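Local coordinates for RhCC (Rhodococcus jostii, PDB 4U5R), which probably acts as a cofactor-independent oxygenase of the tautomerase superfamily and binds magnesium, at residues 89-93 against 94-98; 44-47 against 48-52; 125-128 against 129-132. The protein carries 1 engineered substitution. One frame throughout, in Å; residues are numbered along the deposited sequence.

Interaction 1: 89-93 against 94-98; sequences KLAPF and IKERG
I94 tucks its side chain back alongside L90, the two pointing the same way, with the I94 CD1 methyl 3.7 Å from L90 CD2. With CG1 of I94 anti to its own carbonyl carbon (chi1 -62°), CD1 reaches back to L90, while CB stays close to the L90 carbonyl. On the backbone, I94 N gives two weak bonds, to L90 O at 3.0 Å and to A91 O at 3.5 Å. A91 O is better served by E96 N, which donates to it over 2.8 Å and almost straight down the C=O direction; this i+5 to i bond closes a wider turn than the alpha-helical one. E96 lies alongside A91, its CB 3.2 Å from A91 O. The chain here continues from helix 76-90, the helix of a beta-alpha-beta crossover between the parallel strands 61-68 and 100-107, and a short 3-10 turn at 95-97 leads toward the second strand. L90 and I94 face that sheet, where I94 meets V62 and W101. F93 turns instead to helix 14-32, packing on Q19 and L20. R97 runs beside it, extended, so that F93 CD1 sits over one face of the guanidinium, 3.9 Å from R97 NH2, the two planes inclined by 53°. R97 CD packs 3.4 Å from F93 O, a buried oxygen with no polar partner in the model. The guanidinium forms a salt bridge through NH1 with D16 of helix 14-32, and R97 NH2 hydrogen-bonds a water. A second water donates to both P92 O and E96 OE1.

Interaction 2: 44-47 against 48-52; sequences KDMP and KETMY
M46 and T50 pack closely at the inner side of the bend between strands 40-46 and 51-53. The course of the backbone sets M46 CB 3.4 Å from T50 OG1, and bends at chi2 and chi3 bring M46 CE to the same hydroxyl. M51 meets the same methionine at about a right angle, its CG 3.6 Å from M46 CB and its sulfur against M46 CG. F6 of strand 2-8 touches both methionines, and F43 of the second subunit packs on M46. The central polar bond is short: T50 OG1 donates to P47 O over 2.6 Å, in the carbonyl plane and on a lone pair. That reach follows from a chi1 of 64°, which sets the hydroxyl between the backbone N and the carbonyl carbon and turns CG2 to lie 3.9 Å from P47 CB. Within the bend a water donates to P47 O and accepts from M51 N at 2.9 Å. On the outer side the packing thins. K48 is exposed, touching P47 through its CB, and its side chain meets N59; E49, with a left-handed backbone (phi 60°), points away from P47. K17 of the second subunit bonds E49 O, and M51 and Y52 pair antiparallel with a strand of that subunit. P47 O thus receives two donors, a hydroxyl and a water, which link the start of the bend to its end.

Interaction 3: 125-128 against 129-132; sequences SDME and KLWA
M127 O accepts the backbone N-H of W131, with W131 N 2.9 Å from M127 O, and the indole comes down beside the same oxygen, with W131 CD1 3.4 Å away. The M127 side chain reaches the indole as well. Its CG stands anti to the backbone N (chi1 -174°), and the chain then bends at chi2 and chi3, which brings SD 3.5 Å from W131 NE1, with CD1 hardly farther. This is a Met-aromatic contact in which the sulfur, 4.3 Å from the centroid of the five-membered ring, lies obliquely to it. The indole N-H is used by I138 O, which fixes the ring's rotation, while P121 and Y38 pack on the ring. The same sulfur meets L130, whose CD2 is 3.8 Å from M127 SD. All this occurs in the first turns of helix 126-134, a helix that follows the beta-alpha-beta core in the chain, and S125 is its N-cap: S125 OG accepts from E128 N at 3.1 Å, while S125 OG also hydrogen-bonds P122 O. S125 O, D126 O and E128 O take the amides of K129, L130 and A132 in the regular i+4 pattern. E128, extended beyond CG, holds its carboxylate out from the side of the helix, where OE1 accepts E124 N and forms a salt bridge with R71. K129 runs back toward the start of the helix, its CG 3.4 Å from S125 O; K129 NZ stays 4.9 Å from D126 OD1, too far for contact, though the opposite charges may still attract.

The three contacts are separate, each within a single continuous segment, and they follow the chain in the order 2, 1, 3. Interactions 1 and 2 share one end of the molecule, their centres 19 Å apart and their nearest atoms about 10 Å apart. Interaction 3 lies across the chain's centre from both, its centre 33 Å from that of interaction 1 and 40 Å from that of interaction 2. Of the three, only interaction 2 meets neighbouring subunits. The magnesium-binding position A106, engineered in this protein and without metal in this chain, sits on strand 100-107, which begins just beyond interaction 1; all three contacts lie away from that site.

Interaction 1: 89-93 against 94-98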
loop_
_atom_site.group_PDB
_atom_site.type_symbol
_atom_site.label_atom_id
_atom_site.label_comp_id
_atom_site.label_asym_id
_atom_site.label_seq_id
_atom_site.Cartn_x
_atom_site.Cartn_y
_atom_site.Cartn_z
ATOM N N LYS B 89 -18.720 11.750 0.811
ATOM C CA LYS B 89 -19.283 10.399 0.939
ATOM C C LYS B 89 -18.986 9.752 2.289
ATOM O O LYS B 89 -19.793 8.990 2.817
ATOM C CB LYS B 89 -18.748 9.490 -0.173
ATOM C CG LYS B 89 -18.943 10.040 -1.573
ATOM C CD LYS B 89 -20.423 10.277 -1.850
ATOM C CE LYS B 89 -20.658 10.678 -3.300
ATOM N NZ LYS B 89 -22.113 10.758 -3.627
ATOM N N LEU B 90 -17.811 10.044 2.833
ATOM C CA LEU B 90 -17.376 9.451 4.093
ATOM C C LEU B 90 -18.074 10.036 5.314
ATOM O O LEU B 90 -18.298 9.328 6.299
ATOM C CB LEU B 90 -15.864 9.626 4.274
ATOM C CG LEU B 90 -14.908 8.918 3.313
ATOM C CD1 LEU B 90 -13.497 9.419 3.567
ATOM C CD2 LEU B 90 -14.973 7.423 3.493
ATOM N N ALA B 91 -18.417 11.322 5.250
ATOM C CA ALA B 91 -18.877 12.069 6.432
ATOM C C ALA B 91 -20.045 11.436 7.207
ATOM O O ALA B 91 -20.010 11.429 8.431
ATOM C CB ALA B 91 -19.243 13.497 6.031
ATOM N N PRO B 92 -21.074 10.899 6.514
ATOM C CA PRO B 92 -22.169 10.312 7.303
ATOM C C PRO B 92 -21.783 9.106 8.160
ATOM O O PRO B 92 -22.417 8.874 9.205
ATOM C CB PRO B 92 -23.185 9.901 6.228
ATOM C CG PRO B 92 -22.924 10.864 5.115
ATOM C CD PRO B 92 -21.424 10.965 5.083
ATOM N N PHE B 93 -20.745 8.378 7.755
ATOM C CA PHE B 93 -20.320 7.163 8.457
ATOM C C PHE B 93 -19.152 7.376 9.413
ATOM O O PHE B 93 -18.945 6.575 10.324
ATOM C CB PHE B 93 -19.932 6.085 7.438
ATOM C CG PHE B 93 -21.026 5.750 6.460
ATOM C CD1 PHE B 93 -21.947 4.745 6.733
ATOM C CD2 PHE B 93 -21.112 6.425 5.254
ATOM C CE1 PHE B 93 -22.953 4.438 5.821
ATOM C CE2 PHE B 93 -22.117 6.130 4.346
ATOM C CZ PHE B 93 -23.035 5.128 4.629
ATOM N N ILE B 94 -18.388 8.437 9.193
ATOM C CA ILE B 94 -17.142 8.628 9.926
ATOM C C ILE B 94 -17.171 9.953 10.709
ATOM O O ILE B 94 -17.363 9.931 11.930
ATOM C CB ILE B 94 -15.943 8.532 8.959
ATOM C CG1 ILE B 94 -15.932 7.125 8.348
ATOM C CG2 ILE B 94 -14.633 8.768 9.691
ATOM C CD1 ILE B 94 -14.994 6.956 7.177
ATOM N N LYS B 95 -17.016 11.093 10.039
ATOM C CA LYS B 95 -17.084 12.386 10.738
ATOM C C LYS B 95 -18.315 12.495 11.635
ATOM O O LYS B 95 -18.191 12.822 12.822
ATOM C CB LYS B 95 -17.072 13.553 9.742
ATOM C CG LYS B 95 -17.213 14.939 10.391
ATOM C CD LYS B 95 -17.180 16.050 9.341
ATOM C CE LYS B 95 -17.168 17.439 9.973
ATOM N NZ LYS B 95 -15.838 17.747 10.597
ATOM N N GLU B 96 -19.484 12.170 11.089
ATOM C CA GLU B 96 -20.746 12.419 11.799
ATOM C C GLU B 96 -21.068 11.369 12.869
ATOM O O GLU B 96 -22.061 11.504 13.591
ATOM C CB GLU B 96 -21.893 12.532 10.786
ATOM C CG GLU B 96 -21.757 13.770 9.902
ATOM C CD GLU B 96 -22.770 13.827 8.766
ATOM O OE1 GLU B 96 -23.793 13.118 8.829
ATOM O OE2 GLU B 96 -22.530 14.583 7.798
ATOM N N ARG B 97 -20.222 10.348 12.999
ATOM C CA ARG B 97 -20.338 9.391 14.094
ATOM C C ARG B 97 -19.254 9.641 15.139
ATOM O O ARG B 97 -19.077 8.847 16.060
ATOM C CB ARG B 97 -20.254 7.952 13.578
ATOM C CG ARG B 97 -21.425 7.577 12.683
ATOM C CD ARG B 97 -21.480 6.080 12.463
ATOM N NE ARG B 97 -22.531 5.716 11.514
ATOM C CZ ARG B 97 -22.738 4.477 11.070
ATOM N NH1 ARG B 97 -21.975 3.477 11.505
ATOM N NH2 ARG B 97 -23.718 4.235 10.204
ATOM N N GLY B 98 -18.516 10.735 14.971
ATOM C CA GLY B 98 -17.583 11.178 15.992
ATOM C C GLY B 98 -16.190 10.580 15.920
ATOM O O GLY B 98 -15.395 10.745 16.845
HETATM O O HOH W 1 -24.773 10.374 9.847
HETATM O O HOH W 2 -24.794 6.499 9.010
#

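Interaction 2: 44-47 against 48-52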
loop_
_atom_site.group_PDB
_atom_site.type_symbol
_atom_site.label_atom_id
_atom_site.label_comp_id
_atom_site.label_asym_id
_atom_site.label_seq_id
_atom_site.Cartn_x
_atom_site.Cartn_y
_atom_site.Cartn_z
ATOM N N LYS B 44 -11.128 -3.267 7.091
ATOM C CA LYS B 44 -10.186 -3.962 7.946
ATOM C C LYS B 44 -10.434 -3.543 9.392
ATOM O O LYS B 44 -10.106 -2.423 9.797
ATOM C CB LYS B 44 -8.750 -3.667 7.479
ATOM C CG LYS B 44 -8.468 -4.208 6.060
ATOM C CD LYS B 44 -7.172 -3.674 5.462
ATOM C CE LYS B 44 -6.838 -4.342 4.145
ATOM N NZ LYS B 44 -5.422 -4.064 3.780
ATOM N N ASP B 45 -11.056 -4.441 10.155
ATOM C CA ASP B 45 -11.303 -4.218 11.567
ATOM C C ASP B 45 -9.997 -4.301 12.351
ATOM O O ASP B 45 -9.260 -5.288 12.251
ATOM C CB ASP B 45 -12.320 -5.238 12.098
ATOM C CG ASP B 45 -13.747 -4.715 12.059
ATOM O OD1 ASP B 45 -13.963 -3.576 11.600
ATOM O OD2 ASP B 45 -14.659 -5.450 12.487
ATOM N N MET B 46 -9.702 -3.246 13.105
ATOM C CA MET B 46 -8.505 -3.215 13.933
ATOM C C MET B 46 -8.863 -3.370 15.395
ATOM O O MET B 46 -9.622 -2.559 15.938
ATOM C CB MET B 46 -7.736 -1.909 13.737
ATOM C CG MET B 46 -7.318 -1.658 12.304
ATOM S SD MET B 46 -6.121 -2.870 11.693
ATOM C CE MET B 46 -4.657 -2.519 12.669
ATOM N N PRO B 47 -8.335 -4.416 16.039
ATOM C CA PRO B 47 -8.522 -4.588 17.486
ATOM C C PRO B 47 -7.997 -3.405 18.291
ATOM O O PRO B 47 -7.127 -2.672 17.811
ATOM C CB PRO B 47 -7.712 -5.854 17.797
ATOM C CG PRO B 47 -7.667 -6.608 16.518
ATOM C CD PRO B 47 -7.644 -5.564 15.426
ATOM N N LYS B 48 -8.530 -3.208 19.496
ATOM C CA LYS B 48 -7.978 -2.206 20.405
ATOM C C LYS B 48 -6.466 -2.412 20.581
ATOM O O LYS B 48 -5.961 -3.537 20.480
ATOM C CB LYS B 48 -8.688 -2.254 21.765
ATOM C CG LYS B 48 -10.136 -1.788 21.727
ATOM C CD LYS B 48 -10.652 -1.514 23.134
ATOM C CE LYS B 48 -12.122 -1.130 23.129
ATOM N NZ LYS B 48 -12.997 -2.297 22.828
ATOM N N GLU B 49 -5.758 -1.304 20.807
ATOM C CA GLU B 49 -4.304 -1.289 20.970
ATOM C C GLU B 49 -3.565 -1.832 19.743
ATOM O O GLU B 49 -2.541 -2.505 19.867
ATOM C CB GLU B 49 -3.888 -2.076 22.220
ATOM C CG GLU B 49 -4.712 -1.759 23.462
ATOM C CD GLU B 49 -4.766 -0.277 23.772
ATOM O OE1 GLU B 49 -3.699 0.313 24.034
ATOM O OE2 GLU B 49 -5.878 0.296 23.756
ATOM N N THR B 50 -4.074 -1.526 18.553
ATOM C CA THR B 50 -3.331 -1.832 17.327
ATOM C C THR B 50 -3.122 -0.613 16.424
ATOM O O THR B 50 -2.246 -0.632 15.567
ATOM C CB THR B 50 -4.008 -2.964 16.503
ATOM O OG1 THR B 50 -5.299 -2.554 16.033
ATOM C CG2 THR B 50 -4.143 -4.238 17.344
ATOM N N MET B 51 -3.919 0.439 16.601
ATOM C CA MET B 51 -3.755 1.661 15.819
ATOM C C MET B 51 -3.186 2.732 16.727
ATOM O O MET B 51 -3.865 3.178 17.653
ATOM C CB MET B 51 -5.081 2.146 15.215
ATOM C CG MET B 51 -5.834 1.128 14.354
ATOM S SD MET B 51 -7.380 1.743 13.618
ATOM C CE MET B 51 -6.782 2.723 12.237
ATOM N N TYR B 52 -1.943 3.137 16.468
ATOM C CA TYR B 52 -1.257 4.109 17.315
ATOM C C TYR B 52 -1.071 5.423 16.571
ATOM O O TYR B 52 -0.451 5.461 15.513
ATOM C CB TYR B 52 0.091 3.545 17.800
ATOM C CG TYR B 52 -0.113 2.524 18.887
ATOM C CD1 TYR B 52 -0.625 1.272 18.587
ATOM C CD2 TYR B 52 0.136 2.836 20.220
ATOM C CE1 TYR B 52 -0.862 0.346 19.566
ATOM C CE2 TYR B 52 -0.105 1.906 21.221
ATOM C CZ TYR B 52 -0.608 0.661 20.879
ATOM O OH TYR B 52 -0.852 -0.285 21.849
HETATM O O HOH W 3 -6.355 0.420 18.119
#

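Interaction 3: 125-128 against 129-132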
loop_
_atom_site.group_PDB
_atom_site.type_symbol
_atom_site.label_atom_id
_atom_site.label_comp_id
_atom_site.label_asym_id
_atom_site.label_seq_id
_atom_site.Cartn_x
_atom_site.Cartn_y
_atom_site.Cartn_z
ATOM N N SER B 125 -13.433 4.116 -23.948
ATOM C CA SER B 125 -13.621 3.268 -25.123
ATOM C C SER B 125 -14.973 2.559 -25.103
ATOM O O SER B 125 -15.625 2.453 -24.059
ATOM C CB SER B 125 -12.513 2.221 -25.216
ATOM O OG SER B 125 -12.645 1.275 -24.162
ATOM N N ASP B 126 -15.384 2.059 -26.263
ATOM C CA ASP B 126 -16.613 1.291 -26.360
ATOM C C ASP B 126 -16.556 0.053 -25.466
ATOM O O ASP B 126 -17.529 -0.278 -24.807
ATOM C CB ASP B 126 -16.888 0.897 -27.813
ATOM C CG ASP B 126 -17.267 2.089 -28.672
ATOM O OD1 ASP B 126 -17.858 3.051 -28.141
ATOM O OD2 ASP B 126 -16.968 2.071 -29.877
ATOM N N MET B 127 -15.414 -0.625 -25.424
ATOM C CA MET B 127 -15.314 -1.797 -24.561
ATOM C C MET B 127 -15.427 -1.422 -23.082
ATOM O O MET B 127 -16.030 -2.161 -22.304
ATOM C CB MET B 127 -14.006 -2.549 -24.814
ATOM C CG MET B 127 -13.876 -3.873 -24.053
ATOM S SD MET B 127 -15.207 -5.078 -24.301
ATOM C CE MET B 127 -15.232 -5.200 -26.086
ATOM N N GLU B 128 -14.874 -0.278 -22.687
ATOM C CA GLU B 128 -15.011 0.119 -21.289
ATOM C C GLU B 128 -16.475 0.355 -20.963
ATOM O O GLU B 128 -16.953 -0.065 -19.910
ATOM C CB GLU B 128 -14.195 1.369 -20.956
ATOM C CG GLU B 128 -14.302 1.745 -19.473
ATOM C CD GLU B 128 -13.542 3.000 -19.122
ATOM O OE1 GLU B 128 -13.962 4.094 -19.555
ATOM O OE2 GLU B 128 -12.528 2.884 -18.409
ATOM N N LYS B 129 -17.179 1.021 -21.875
ATOM C CA LYS B 129 -18.608 1.237 -21.704
ATOM C C LYS B 129 -19.397 -0.069 -21.655
ATOM O O LYS B 129 -20.386 -0.169 -20.942
ATOM C CB LYS B 129 -19.159 2.120 -22.825
ATOM C CG LYS B 129 -18.631 3.545 -22.827
ATOM C CD LYS B 129 -19.300 4.354 -23.939
ATOM C CE LYS B 129 -18.888 5.824 -23.920
ATOM N NZ LYS B 129 -17.465 6.019 -24.315
ATOM N N LEU B 130 -18.960 -1.060 -22.427
ATOM C CA LEU B 130 -19.587 -2.381 -22.431
ATOM C C LEU B 130 -19.383 -3.115 -21.110
ATOM O O LEU B 130 -20.306 -3.707 -20.546
ATOM C CB LEU B 130 -19.016 -3.220 -23.579
ATOM C CG LEU B 130 -19.725 -4.531 -23.910
ATOM C CD1 LEU B 130 -21.153 -4.256 -24.363
ATOM C CD2 LEU B 130 -18.959 -5.290 -24.991
ATOM N N TRP B 131 -18.149 -3.075 -20.630
ATOM C CA TRP B 131 -17.836 -3.598 -19.312
ATOM C C TRP B 131 -18.693 -2.947 -18.229
ATOM O O TRP B 131 -19.147 -3.625 -17.311
ATOM C CB TRP B 131 -16.355 -3.389 -19.002
ATOM C CG TRP B 131 -15.434 -4.409 -19.588
ATOM C CD1 TRP B 131 -15.615 -5.139 -20.734
ATOM C CD2 TRP B 131 -14.176 -4.815 -19.048
ATOM N NE1 TRP B 131 -14.537 -5.975 -20.938
ATOM C CE2 TRP B 131 -13.642 -5.796 -19.916
ATOM C CE3 TRP B 131 -13.444 -4.443 -17.914
ATOM C CZ2 TRP B 131 -12.416 -6.408 -19.683
ATOM C CZ3 TRP B 131 -12.223 -5.037 -17.693
ATOM C CH2 TRP B 131 -11.722 -6.020 -18.568
ATOM N N ALA B 132 -18.926 -1.641 -18.343
ATOM C CA ALA B 132 -19.738 -0.923 -17.354
ATOM C C ALA B 132 -21.207 -1.369 -17.421
ATOM O O ALA B 132 -21.819 -1.683 -16.393
ATOM C CB ALA B 132 -19.621 0.582 -17.551
#